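Long-range contact in periplasmic protein (Legionella pneumophila subsp. pneumophila, PDB 4FGQ), which probably acts as a calcium-dependent periplasmic cysteine protease of the bacterial transglutaminase-like family: residues Pro6-Gln18 with Phe28-Lys40. Numbering follows the deposited sequence.
Sequences PLISVEKIQKLAQ and FTAWGNLIDSLKK
Ile13 is the knob of this helix pair, and its hole is formed by Phe28, Trp31, Gly32 and Ile35. Gly32 is the floor: with no side chain there, Ile13 CG2 sinks to the opposing backbone, 3.1 Å from Phe28 O and 3.8 Å from Gly32 N. The other branch climbs the wall. CG1 stands opposite the carbonyl carbon (chi1 -67°) and the chain runs on extended (chi2 175°), which carries CD1 over the centre of the six-membered ring of Trp31, 3.6 Å from its centroid, a CH-pi contact from above the face; Ile35 CD1 abuts the same methyl at 3.5 Å. The glycine lets helices 10-17 and 22-38 of this antiparallel hairpin come close, the axes of 10-17 and 28-38 passing 8.4 Å apart at 164°, consistent with the helical part of a papain-like (clan CA) fold. Trp31 also touches Pro75 and Ile79 of helix 75-81, and its NE1 is hydrogen-bonded to Thr96 OG1 of helix 86-100, which carries Glu87 and Asp88, calcium-binding in a structure of this protein though the ion is absent from this model. Toward the interhelix loop, Leu16 CB lies over one face of Phe28, offset toward the rim, while Ala17 CB nestles 3.5 Å from Phe28 CB. At the other end Val10 sets its two methyls against the carboxylate oxygens of Asp36, CG1 at OD2 (3.3 Å) and CG2 at OD1, with CG2 also on Ile35 CG2. Ile8, preceding the helix, brings CD1 to 3.6 Å from Trp31 CH2 and CG2 to Ile35 CD1. No direct hydrogen bond crosses the interface, but one water accepts from both Val10 N and Lys39 NZ.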
# COMPACT_ATOMS: atom_id res chain seq x y z
N PRO A 6 -7.46 -9.64 -7.62
CA PRO A 6 -7.74 -8.35 -8.26
C PRO A 6 -6.50 -7.71 -8.86
O PRO A 6 -5.41 -7.79 -8.28
CB PRO A 6 -8.29 -7.48 -7.12
CG PRO A 6 -7.88 -8.18 -5.86
CD PRO A 6 -7.88 -9.63 -6.20
N LEU A 7 -6.67 -7.08 -10.02
CA LEU A 7 -5.57 -6.47 -10.74
C LEU A 7 -5.81 -4.98 -10.92
O LEU A 7 -6.95 -4.53 -11.05
CB LEU A 7 -5.39 -7.14 -12.10
CG LEU A 7 -4.75 -8.53 -12.11
CD1 LEU A 7 -5.53 -9.49 -12.98
CD2 LEU A 7 -3.30 -8.43 -12.58
N ILE A 8 -4.73 -4.22 -10.92
CA ILE A 8 -4.78 -2.84 -11.33
C ILE A 8 -4.21 -2.83 -12.74
O ILE A 8 -3.26 -3.55 -13.03
CB ILE A 8 -3.95 -1.96 -10.39
CG1 ILE A 8 -4.64 -1.85 -9.02
CG2 ILE A 8 -3.77 -0.58 -10.97
CD1 ILE A 8 -5.99 -1.18 -9.08
N SER A 9 -4.81 -2.06 -13.65
CA SER A 9 -4.27 -1.98 -15.00
C SER A 9 -4.36 -0.55 -15.49
O SER A 9 -5.29 0.18 -15.15
CB SER A 9 -5.01 -2.93 -15.94
OG SER A 9 -6.17 -2.33 -16.48
N VAL A 10 -3.37 -0.14 -16.29
CA VAL A 10 -3.35 1.21 -16.84
C VAL A 10 -4.60 1.45 -17.67
O VAL A 10 -5.14 2.55 -17.68
CB VAL A 10 -2.06 1.47 -17.66
CG1 VAL A 10 -2.16 2.77 -18.44
CG2 VAL A 10 -0.85 1.51 -16.74
N GLU A 11 -5.08 0.42 -18.34
CA GLU A 11 -6.26 0.57 -19.18
C GLU A 11 -7.52 0.83 -18.36
O GLU A 11 -8.34 1.68 -18.72
CB GLU A 11 -6.42 -0.63 -20.12
CG GLU A 11 -5.27 -0.79 -21.14
CD GLU A 11 -3.97 -1.27 -20.50
OE1 GLU A 11 -4.04 -2.05 -19.52
OE2 GLU A 11 -2.89 -0.86 -20.97
N LYS A 12 -7.68 0.10 -17.25
CA LYS A 12 -8.83 0.31 -16.36
C LYS A 12 -8.75 1.70 -15.73
O LYS A 12 -9.75 2.38 -15.56
CB LYS A 12 -8.90 -0.76 -15.26
CG LYS A 12 -9.29 -2.15 -15.73
CD LYS A 12 -9.71 -3.04 -14.55
CE LYS A 12 -10.28 -4.37 -15.03
NZ LYS A 12 -11.26 -4.96 -14.08
N ILE A 13 -7.53 2.10 -15.40
CA ILE A 13 -7.30 3.41 -14.78
C ILE A 13 -7.63 4.57 -15.72
O ILE A 13 -8.26 5.55 -15.31
CB ILE A 13 -5.85 3.54 -14.29
CG1 ILE A 13 -5.61 2.57 -13.13
CG2 ILE A 13 -5.56 4.95 -13.84
CD1 ILE A 13 -4.18 2.55 -12.65
N GLN A 14 -7.22 4.47 -16.98
CA GLN A 14 -7.50 5.52 -17.96
C GLN A 14 -8.99 5.73 -18.18
O GLN A 14 -9.44 6.84 -18.44
CB GLN A 14 -6.82 5.22 -19.29
CG GLN A 14 -5.31 5.43 -19.29
CD GLN A 14 -4.65 4.84 -20.52
OE1 GLN A 14 -5.27 4.08 -21.27
NE2 GLN A 14 -3.38 5.19 -20.74
N LYS A 15 -9.76 4.65 -18.05
CA LYS A 15 -11.21 4.73 -18.23
C LYS A 15 -11.88 5.30 -16.99
O LYS A 15 -12.89 6.00 -17.09
CB LYS A 15 -11.78 3.36 -18.59
CG LYS A 15 -11.25 2.84 -19.92
CD LYS A 15 -11.70 1.42 -20.19
CE LYS A 15 -10.98 0.86 -21.41
NZ LYS A 15 -10.95 -0.62 -21.42
N LEU A 16 -11.32 5.00 -15.83
CA LEU A 16 -11.81 5.59 -14.60
C LEU A 16 -11.60 7.10 -14.65
O LEU A 16 -12.49 7.87 -14.29
CB LEU A 16 -11.08 4.99 -13.38
CG LEU A 16 -11.73 3.75 -12.77
CD1 LEU A 16 -10.74 2.98 -11.92
CD2 LEU A 16 -12.94 4.15 -11.95
N ALA A 17 -10.43 7.52 -15.12
CA ALA A 17 -10.08 8.94 -15.17
C ALA A 17 -11.15 9.76 -15.89
O ALA A 17 -11.55 10.82 -15.42
CB ALA A 17 -8.73 9.15 -15.83
N GLN A 18 -11.61 9.25 -17.03
CA GLN A 18 -12.59 9.97 -17.85
C GLN A 18 -13.99 10.05 -17.24
O GLN A 18 -14.82 10.83 -17.70
CB GLN A 18 -12.63 9.40 -19.27
CG GLN A 18 -11.38 9.72 -20.08
CD GLN A 18 -10.89 11.14 -19.85
OE1 GLN A 18 -11.55 12.11 -20.23
NE2 GLN A 18 -9.73 11.27 -19.21
N PHE A 28 -6.14 10.13 -11.29
CA PHE A 28 -6.22 8.84 -11.99
C PHE A 28 -5.21 8.78 -13.13
O PHE A 28 -4.46 7.81 -13.26
CB PHE A 28 -7.64 8.57 -12.51
CG PHE A 28 -8.57 8.00 -11.47
CD1 PHE A 28 -8.41 6.69 -11.03
CD2 PHE A 28 -9.59 8.76 -10.93
CE1 PHE A 28 -9.26 6.15 -10.07
CE2 PHE A 28 -10.44 8.23 -9.98
CZ PHE A 28 -10.28 6.93 -9.54
N THR A 29 -5.16 9.84 -13.93
CA THR A 29 -4.22 9.87 -15.05
C THR A 29 -2.78 9.78 -14.58
O THR A 29 -1.95 9.09 -15.18
CB THR A 29 -4.42 11.15 -15.89
OG1 THR A 29 -5.72 11.12 -16.48
CG2 THR A 29 -3.37 11.23 -16.99
N ALA A 30 -2.48 10.46 -13.47
CA ALA A 30 -1.14 10.43 -12.90
C ALA A 30 -0.75 9.05 -12.39
O ALA A 30 0.40 8.63 -12.53
CB ALA A 30 -1.04 11.47 -11.78
N TRP A 31 -1.72 8.36 -11.79
CA TRP A 31 -1.52 6.99 -11.29
C TRP A 31 -1.22 6.05 -12.47
O TRP A 31 -0.30 5.24 -12.40
CB TRP A 31 -2.79 6.56 -10.57
CG TRP A 31 -2.75 5.22 -9.91
CD1 TRP A 31 -1.65 4.53 -9.49
CD2 TRP A 31 -3.89 4.42 -9.59
NE1 TRP A 31 -2.04 3.33 -8.92
CE2 TRP A 31 -3.40 3.24 -8.97
CE3 TRP A 31 -5.26 4.58 -9.76
CZ2 TRP A 31 -4.26 2.23 -8.53
CZ3 TRP A 31 -6.11 3.57 -9.32
CH2 TRP A 31 -5.60 2.42 -8.72
N GLY A 32 -2.01 6.17 -13.53
CA GLY A 32 -1.79 5.36 -14.72
C GLY A 32 -0.44 5.66 -15.35
O GLY A 32 0.27 4.73 -15.76
N ASN A 33 -0.08 6.94 -15.44
CA ASN A 33 1.21 7.31 -16.01
C ASN A 33 2.36 6.78 -15.15
O ASN A 33 3.38 6.34 -15.68
CB ASN A 33 1.33 8.83 -16.20
CG ASN A 33 0.41 9.35 -17.31
OD1 ASN A 33 -0.07 8.59 -18.15
ND2 ASN A 33 0.19 10.66 -17.31
N LEU A 34 2.18 6.79 -13.83
CA LEU A 34 3.18 6.24 -12.91
C LEU A 34 3.42 4.77 -13.21
O LEU A 34 4.58 4.33 -13.37
CB LEU A 34 2.71 6.38 -11.45
CG LEU A 34 3.57 5.71 -10.37
CD1 LEU A 34 4.80 6.53 -10.09
CD2 LEU A 34 2.76 5.49 -9.09
N ILE A 35 2.34 4.00 -13.31
CA ILE A 35 2.47 2.56 -13.58
C ILE A 35 3.16 2.32 -14.91
O ILE A 35 4.10 1.53 -14.99
CB ILE A 35 1.11 1.84 -13.54
CG1 ILE A 35 0.58 1.83 -12.10
CG2 ILE A 35 1.24 0.42 -14.04
CD1 ILE A 35 -0.88 1.43 -11.98
N ASP A 36 2.74 3.04 -15.96
CA ASP A 36 3.38 2.89 -17.26
C ASP A 36 4.87 3.20 -17.22
O ASP A 36 5.69 2.51 -17.84
CB ASP A 36 2.70 3.79 -18.30
CG ASP A 36 1.60 3.07 -19.07
OD1 ASP A 36 1.59 1.82 -19.07
OD2 ASP A 36 0.77 3.76 -19.70
N SER A 37 5.22 4.25 -16.47
CA SER A 37 6.59 4.76 -16.44
C SER A 37 7.54 3.84 -15.67
O SER A 37 8.75 3.87 -15.88
CB SER A 37 6.64 6.16 -15.83
OG SER A 37 6.57 6.13 -14.41
N LEU A 38 6.98 3.02 -14.78
CA LEU A 38 7.81 2.19 -13.90
C LEU A 38 7.98 0.75 -14.37
O LEU A 38 8.81 0.02 -13.84
CB LEU A 38 7.28 2.20 -12.47
CG LEU A 38 7.41 3.53 -11.74
CD1 LEU A 38 6.79 3.41 -10.35
CD2 LEU A 38 8.87 3.94 -11.65
N LYS A 39 7.20 0.32 -15.36
CA LYS A 39 7.42 -1.00 -15.94
C LYS A 39 8.84 -1.12 -16.49
O LYS A 39 9.33 -0.20 -17.15
CB LYS A 39 6.38 -1.28 -17.02
CG LYS A 39 4.97 -1.44 -16.46
CD LYS A 39 3.96 -1.74 -17.57
CE LYS A 39 2.57 -1.95 -17.00
NZ LYS A 39 1.52 -2.06 -18.06
N LYS A 40 9.49 -2.24 -16.20
CA LYS A 40 10.84 -2.53 -16.70
C LYS A 40 11.90 -1.55 -16.20
O LYS A 40 12.90 -1.29 -16.87
CB LYS A 40 10.84 -2.61 -18.24
CG LYS A 40 9.89 -3.66 -18.78
CD LYS A 40 9.77 -3.59 -20.29
CE LYS A 40 8.81 -4.66 -20.82
NZ LYS A 40 9.24 -6.02 -20.41
O HOH W 1 -1.03 -2.07 -17.01